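Local atomic coordinates of lipocalin allergen (Canis lupus familiaris, PDB entry 4ODD), a protein that probably binds small hydrophobic molecules inside a beta-barrel, as lipocalins generally do, and is a dog dander allergen. Residues A[22-27]-A[107-112]; A[32-37]-A[80-85]. All coordinates share one frame; numbering follows the deposited sequence.

How the contacts relate
Both contacts sit at one end of the lipocalin barrel, on the same side of the chain's centre, and each uses part of the connection between strands 13-22 and 36-44. Both are partly buried. Contact 1 ties the start of that connection to strand 110-118 and is the more peripheral and polar, relying on serine and asparagine groups that bond to backbone atoms, with a weak lysine-asparagine bond beside them. Contact 2 brings its end against the turn between strands 77-80 and 84-92. It lies closer to the centre of the chain and is built round an aromatic pair, with proline and asparagine packed about it. The two meet where Lys27 O approaches Phe34 N at 2.9 Å, a probable backbone hydrogen bond.

Contact 1. Residues A[22-27]-A[107-112]; sequences SNNLDK and KGKITK
Ser22 and Asn23 grip the backbone of strand 110-118 chiefly around Lys112. Ser22 OG donates to Lys112 O over 2.8 Å, and Ser22 OG in turn accepts from Asn24 N at 3.0 Å, so the hydroxyl is used in both directions. That second bond forms an ST turn where the chain leaves the strand. With OG anti to its own backbone nitrogen (chi1 -178°), the hydroxyl reaches the strand carbonyl while still facing Asn24 N. Lys112 O also takes a weak bond from Asn23 N.

The Asn23 amide lies along the neighbouring backbone and uses both its ends. OD1 accepts from Lys112 N at 2.9 Å, the donor standing above the carbonyl plane by 52°, and ND2 gives a weak bond to Ile110 O at 3.3 Å. Strands 13-22 and 110-118 pair antiparallel, as the first and eighth strands of a lipocalin do in closing the barrel; here side chains carry the connection on past the end of the first strand, into the loop that leads to the second. Beyond the amide, Asn24 OD1 receives a weak, 3.5 Å bond from Lys109 NZ.

Thr111 packs beside these polar groups. Its CG2 packs against Ser22 OG and against CG of the Lys27 chain, while its OG1 faces Lys27 CE. Lys112, which crosses Asn23 at about a right angle, sends its ammonium away from the segment 22-27 to the carbonyl of Lys138, and Lys109 N is held by the carboxylate of Asp105.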
loop_
_atom_site.group_PDB
_atom_site.type_symbol
_atom_site.label_atom_id
_atom_site.label_comp_id
_atom_site.label_asym_id
_atom_site.label_seq_id
_atom_site.Cartn_x
_atom_site.Cartn_y
_atom_site.Cartn_z
ATOM N N SER A 22 3.328 4.342 9.175
ATOM C CA SER A 22 3.973 5.500 8.582
ATOM C C SER A 22 4.814 6.259 9.606
ATOM O O SER A 22 4.545 6.209 10.807
ATOM C CB SER A 22 2.925 6.440 7.980
ATOM O OG SER A 22 3.555 7.555 7.367
ATOM N N ASN A 23 5.836 6.957 9.125
ATOM C CA ASN A 23 6.607 7.854 9.976
ATOM C C ASN A 23 5.785 9.108 10.287
ATOM O O ASN A 23 6.082 9.834 11.228
ATOM C CB ASN A 23 7.957 8.216 9.322
ATOM C CG ASN A 23 7.796 8.957 7.995
ATOM O OD1 ASN A 23 6.761 8.875 7.335
ATOM N ND2 ASN A 23 8.831 9.678 7.599
ATOM N N ASN A 24 4.748 9.347 9.486
ATOM C CA ASN A 24 3.862 10.484 9.689
ATOM C C ASN A 24 2.413 10.083 9.980
ATOM O O ASN A 24 1.610 9.880 9.068
ATOM C CB ASN A 24 3.924 11.427 8.500
ATOM C CG ASN A 24 5.300 12.030 8.315
ATOM O OD1 ASN A 24 5.808 12.133 7.184
ATOM N ND2 ASN A 24 5.924 12.434 9.428
ATOM N N LEU A 25 2.088 9.984 11.262
ATOM C CA LEU A 25 0.744 9.599 11.683
ATOM C C LEU A 25 -0.409 10.326 10.991
ATOM O O LEU A 25 -1.442 9.728 10.721
ATOM C CB LEU A 25 0.591 9.712 13.189
ATOM C CG LEU A 25 0.747 8.369 13.902
ATOM C CD1 LEU A 25 0.590 8.559 15.395
ATOM C CD2 LEU A 25 -0.258 7.343 13.374
ATOM N N ASP A 26 -0.240 11.605 10.695
ATOM C CA ASP A 26 -1.283 12.360 10.003
ATOM C C ASP A 26 -1.668 11.727 8.657
ATOM O O ASP A 26 -2.838 11.729 8.270
ATOM C CB ASP A 26 -0.845 13.819 9.817
ATOM C CG ASP A 26 0.678 13.964 9.664
ATOM O OD1 ASP A 26 1.386 14.031 10.702
ATOM O OD2 ASP A 26 1.171 14.012 8.511
ATOM N N LYS A 27 -0.674 11.171 7.965
ATOM C CA LYS A 27 -0.842 10.655 6.609
ATOM C C LYS A 27 -1.785 9.456 6.507
ATOM O O LYS A 27 -2.498 9.295 5.517
ATOM C CB LYS A 27 0.529 10.306 6.032
ATOM C CG LYS A 27 1.416 11.515 5.778
ATOM C CD LYS A 27 0.814 12.418 4.706
ATOM C CE LYS A 27 1.768 13.546 4.317
ATOM N NZ LYS A 27 1.199 14.408 3.234
ATOM N N LYS A 107 6.612 20.349 -1.473
ATOM C CA LYS A 107 7.630 21.008 -0.669
ATOM C C LYS A 107 8.768 20.030 -0.342
ATOM O O LYS A 107 9.659 20.332 0.456
ATOM C CB LYS A 107 7.013 21.563 0.625
ATOM C CG LYS A 107 5.837 22.526 0.432
ATOM C CD LYS A 107 4.966 22.643 1.708
ATOM C CE LYS A 107 5.741 23.225 2.912
ATOM N NZ LYS A 107 4.910 23.587 4.112
ATOM N N GLY A 108 8.727 18.845 -0.937
ATOM C CA GLY A 108 9.751 17.842 -0.702
ATOM C C GLY A 108 9.681 17.029 0.596
ATOM O O GLY A 108 10.637 16.306 0.915
ATOM N N LYS A 109 8.584 17.121 1.355
ATOM C CA LYS A 109 8.452 16.298 2.564
ATOM C C LYS A 109 8.368 14.795 2.241
ATOM O O LYS A 109 7.784 14.389 1.228
ATOM C CB LYS A 109 7.251 16.727 3.415
ATOM C CG LYS A 109 7.306 16.224 4.856
ATOM C CD LYS A 109 6.143 16.769 5.685
ATOM C CE LYS A 109 6.426 16.693 7.189
ATOM N NZ LYS A 109 6.953 15.364 7.617
ATOM N N ILE A 110 8.950 13.981 3.116
ATOM C CA ILE A 110 9.083 12.550 2.884
ATOM C C ILE A 110 8.264 11.708 3.841
ATOM O O ILE A 110 8.441 11.784 5.057
ATOM C CB ILE A 110 10.544 12.121 3.029
ATOM C CG1 ILE A 110 11.338 12.521 1.778
ATOM C CG2 ILE A 110 10.636 10.626 3.280
ATOM C CD1 ILE A 110 12.841 12.467 1.988
ATOM N N THR A 111 7.377 10.895 3.283
ATOM C CA THR A 111 6.478 10.055 4.064
ATOM C C THR A 111 6.747 8.611 3.710
ATOM O O THR A 111 6.603 8.225 2.552
ATOM C CB THR A 111 5.019 10.349 3.707
ATOM O OG1 THR A 111 4.814 11.769 3.666
ATOM C CG2 THR A 111 4.077 9.690 4.706
ATOM N N LYS A 112 7.153 7.823 4.700
ATOM C CA LYS A 112 7.342 6.392 4.516
ATOM C C LYS A 112 6.028 5.683 4.856
ATOM O O LYS A 112 5.402 5.990 5.870
ATOM C CB LYS A 112 8.469 5.873 5.413
ATOM C CG LYS A 112 9.786 6.611 5.277
ATOM C CD LYS A 112 10.794 6.060 6.279
ATOM C CE LYS A 112 12.089 6.854 6.247
ATOM N NZ LYS A 112 13.177 6.206 7.042
#

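Contact 2. Residues A[32-37]-A[80-85]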
loop_
_atom_site.group_PDB
_atom_site.type_symbol
_atom_site.label_atom_id
_atom_site.label_comp_id
_atom_site.label_asym_id
_atom_site.label_seq_id
_atom_site.Cartn_x
_atom_site.Cartn_y
_atom_site.Cartn_z
ATOM N N GLY A 32 -6.294 11.085 6.200
ATOM C CA GLY A 32 -4.969 10.999 5.610
ATOM C C GLY A 32 -5.054 10.318 4.254
ATOM O O GLY A 32 -5.861 9.383 4.068
ATOM N N PRO A 33 -4.239 10.777 3.294
ATOM C CA PRO A 33 -4.318 10.256 1.926
ATOM C C PRO A 33 -3.749 8.844 1.812
ATOM O O PRO A 33 -3.907 8.202 0.780
ATOM C CB PRO A 33 -3.480 11.255 1.114
ATOM C CG PRO A 33 -2.517 11.839 2.100
ATOM C CD PRO A 33 -3.253 11.860 3.433
ATOM N N PHE A 34 -3.103 8.365 2.864
ATOM C CA PHE A 34 -2.531 7.035 2.810
ATOM C C PHE A 34 -3.261 6.071 3.708
ATOM O O PHE A 34 -2.820 4.937 3.909
ATOM C CB PHE A 34 -1.014 7.060 3.043
ATOM C CG PHE A 34 -0.258 7.628 1.874
ATOM C CD1 PHE A 34 0.112 6.814 0.810
ATOM C CD2 PHE A 34 0.030 8.989 1.805
ATOM C CE1 PHE A 34 0.793 7.335 -0.291
ATOM C CE2 PHE A 34 0.699 9.519 0.719
ATOM C CZ PHE A 34 1.084 8.687 -0.339
ATOM N N ARG A 35 -4.393 6.529 4.234
ATOM C CA ARG A 35 -5.364 5.620 4.823
ATOM C C ARG A 35 -6.093 4.925 3.660
ATOM O O ARG A 35 -7.227 5.260 3.311
ATOM C CB ARG A 35 -6.333 6.378 5.743
ATOM C CG ARG A 35 -7.094 5.494 6.727
ATOM C CD ARG A 35 -7.898 6.325 7.706
ATOM N NE ARG A 35 -8.750 5.511 8.569
ATOM C CZ ARG A 35 -8.401 5.072 9.777
ATOM N NH1 ARG A 35 -7.204 5.357 10.275
ATOM N NH2 ARG A 35 -9.250 4.336 10.489
ATOM N N ILE A 36 -5.402 3.962 3.059
ATOM C CA ILE A 36 -5.779 3.386 1.776
ATOM C C ILE A 36 -6.507 2.059 1.912
ATOM O O ILE A 36 -6.020 1.114 2.552
ATOM C CB ILE A 36 -4.532 3.117 0.913
ATOM C CG1 ILE A 36 -3.803 4.414 0.610
ATOM C CG2 ILE A 36 -4.926 2.427 -0.383
ATOM C CD1 ILE A 36 -4.688 5.429 -0.007
ATOM N N TYR A 37 -7.667 1.967 1.289
ATOM C CA TYR A 37 -8.366 0.693 1.266
ATOM C C TYR A 37 -8.241 0.114 -0.117
ATOM O O TYR A 37 -8.873 0.578 -1.069
ATOM C CB TYR A 37 -9.824 0.858 1.675
ATOM C CG TYR A 37 -9.955 1.298 3.115
ATOM C CD1 TYR A 37 -9.882 0.366 4.155
ATOM C CD2 TYR A 37 -10.138 2.641 3.444
ATOM C CE1 TYR A 37 -10.006 0.758 5.488
ATOM C CE2 TYR A 37 -10.265 3.034 4.763
ATOM C CZ TYR A 37 -10.192 2.093 5.778
ATOM O OH TYR A 37 -10.311 2.513 7.080
ATOM N N GLU A 80 2.249 8.898 -9.589
ATOM C CA GLU A 80 1.779 10.102 -8.926
ATOM C C GLU A 80 0.484 9.841 -8.189
ATOM O O GLU A 80 -0.453 9.264 -8.720
ATOM C CB GLU A 80 1.615 11.245 -9.925
ATOM C CG GLU A 80 1.598 12.632 -9.296
ATOM C CD GLU A 80 2.991 13.114 -8.853
ATOM O OE1 GLU A 80 3.069 14.085 -8.047
ATOM O OE2 GLU A 80 4.001 12.517 -9.316
ATOM N N TYR A 81 0.459 10.260 -6.936
ATOM C CA TYR A 81 -0.741 10.247 -6.118
ATOM C C TYR A 81 -0.331 10.986 -4.865
ATOM O O TYR A 81 0.546 10.527 -4.130
ATOM C CB TYR A 81 -1.188 8.825 -5.769
ATOM C CG TYR A 81 -2.138 8.787 -4.596
ATOM C CD1 TYR A 81 -3.494 9.068 -4.767
ATOM C CD2 TYR A 81 -1.680 8.497 -3.312
ATOM C CE1 TYR A 81 -4.384 9.049 -3.693
ATOM C CE2 TYR A 81 -2.553 8.488 -2.213
ATOM C CZ TYR A 81 -3.915 8.761 -2.403
ATOM O OH TYR A 81 -4.800 8.762 -1.314
ATOM N N ASN A 82 -0.937 12.144 -4.635
ATOM C CA ASN A 82 -0.556 12.969 -3.502
ATOM C C ASN A 82 0.950 13.199 -3.522
ATOM O O ASN A 82 1.610 13.096 -2.494
ATOM C CB ASN A 82 -0.944 12.267 -2.211
ATOM C CG ASN A 82 -1.687 13.176 -1.237
ATOM O OD1 ASN A 82 -2.840 13.536 -1.470
ATOM N ND2 ASN A 82 -1.041 13.512 -0.121
ATOM N N GLY A 83 1.497 13.498 -4.695
ATOM C CA GLY A 83 2.927 13.694 -4.834
ATOM C C GLY A 83 3.572 12.540 -5.561
ATOM O O GLY A 83 2.874 11.730 -6.178
ATOM N N GLY A 84 4.901 12.464 -5.489
ATOM C CA GLY A 84 5.658 11.399 -6.123
ATOM C C GLY A 84 5.764 10.204 -5.202
ATOM O O GLY A 84 5.883 10.346 -3.985
ATOM N N ASN A 85 5.683 9.018 -5.785
ATOM C CA ASN A 85 5.752 7.795 -5.018
ATOM C C ASN A 85 6.756 6.833 -5.613
ATOM O O ASN A 85 6.798 6.639 -6.823
ATOM C CB ASN A 85 4.377 7.142 -4.918
ATOM C CG ASN A 85 3.382 8.001 -4.200
ATOM O OD1 ASN A 85 3.344 8.023 -2.971
ATOM N ND2 ASN A 85 2.563 8.723 -4.956
#
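Tyr81 turns the edge of its ring to a face of Phe34 in a T-shaped pair, the planes 87° apart and the centroids separated by 5.5 Å. The touching edge is CE2 with CD2; Tyr81 CE2 stands over the Phe34 face toward its rim, 4.0 Å from Phe34 CE1. Tyr81 CG is anti to the backbone nitrogen (chi1 162°), which directs the ring from its turn toward the segment 32-37. Its hydroxyl end arrives at Pro33 O, which lies in the plane of the tyrosine ring; OH is modelled as donating a hydrogen bond there, although the separation is too short for its length to be trusted. Ile36 approaches from the opposite direction, placing CD1 3.6 Å from Tyr81 OH.

Residues 32-35 form a type I beta turn, closed by Arg35 N to Gly32 O, at the end of the long loop that connects the first two strands of the lipocalin barrel. Its partner is the tight turn between strands 77-80 and 84-92, so the contact brings two loops together at the same end of the barrel, across part of its mouth.

Around this centre the asparagines take different roles. Asn82 lays its amide against the pyrrolidine of Pro33, the two side chains crossing at about a right angle, with Asn82 CG 3.5 Å from Pro33 CB. Asn85 comes to the edge of Phe34, its OD1 lying 3.5 Å from Phe34 CZ with the amide and ring planes 63° apart. Its amide is fixed by bonds on both ends: ND2 donates to Tyr81 O at 2.8 Å, with that oxygen in the amide plane, and also to Gly79 O, while OD1 accepts from Asn103 ND2. The tyrosine ring has a further edge-to-face partner in Phe54 of strand 49-57.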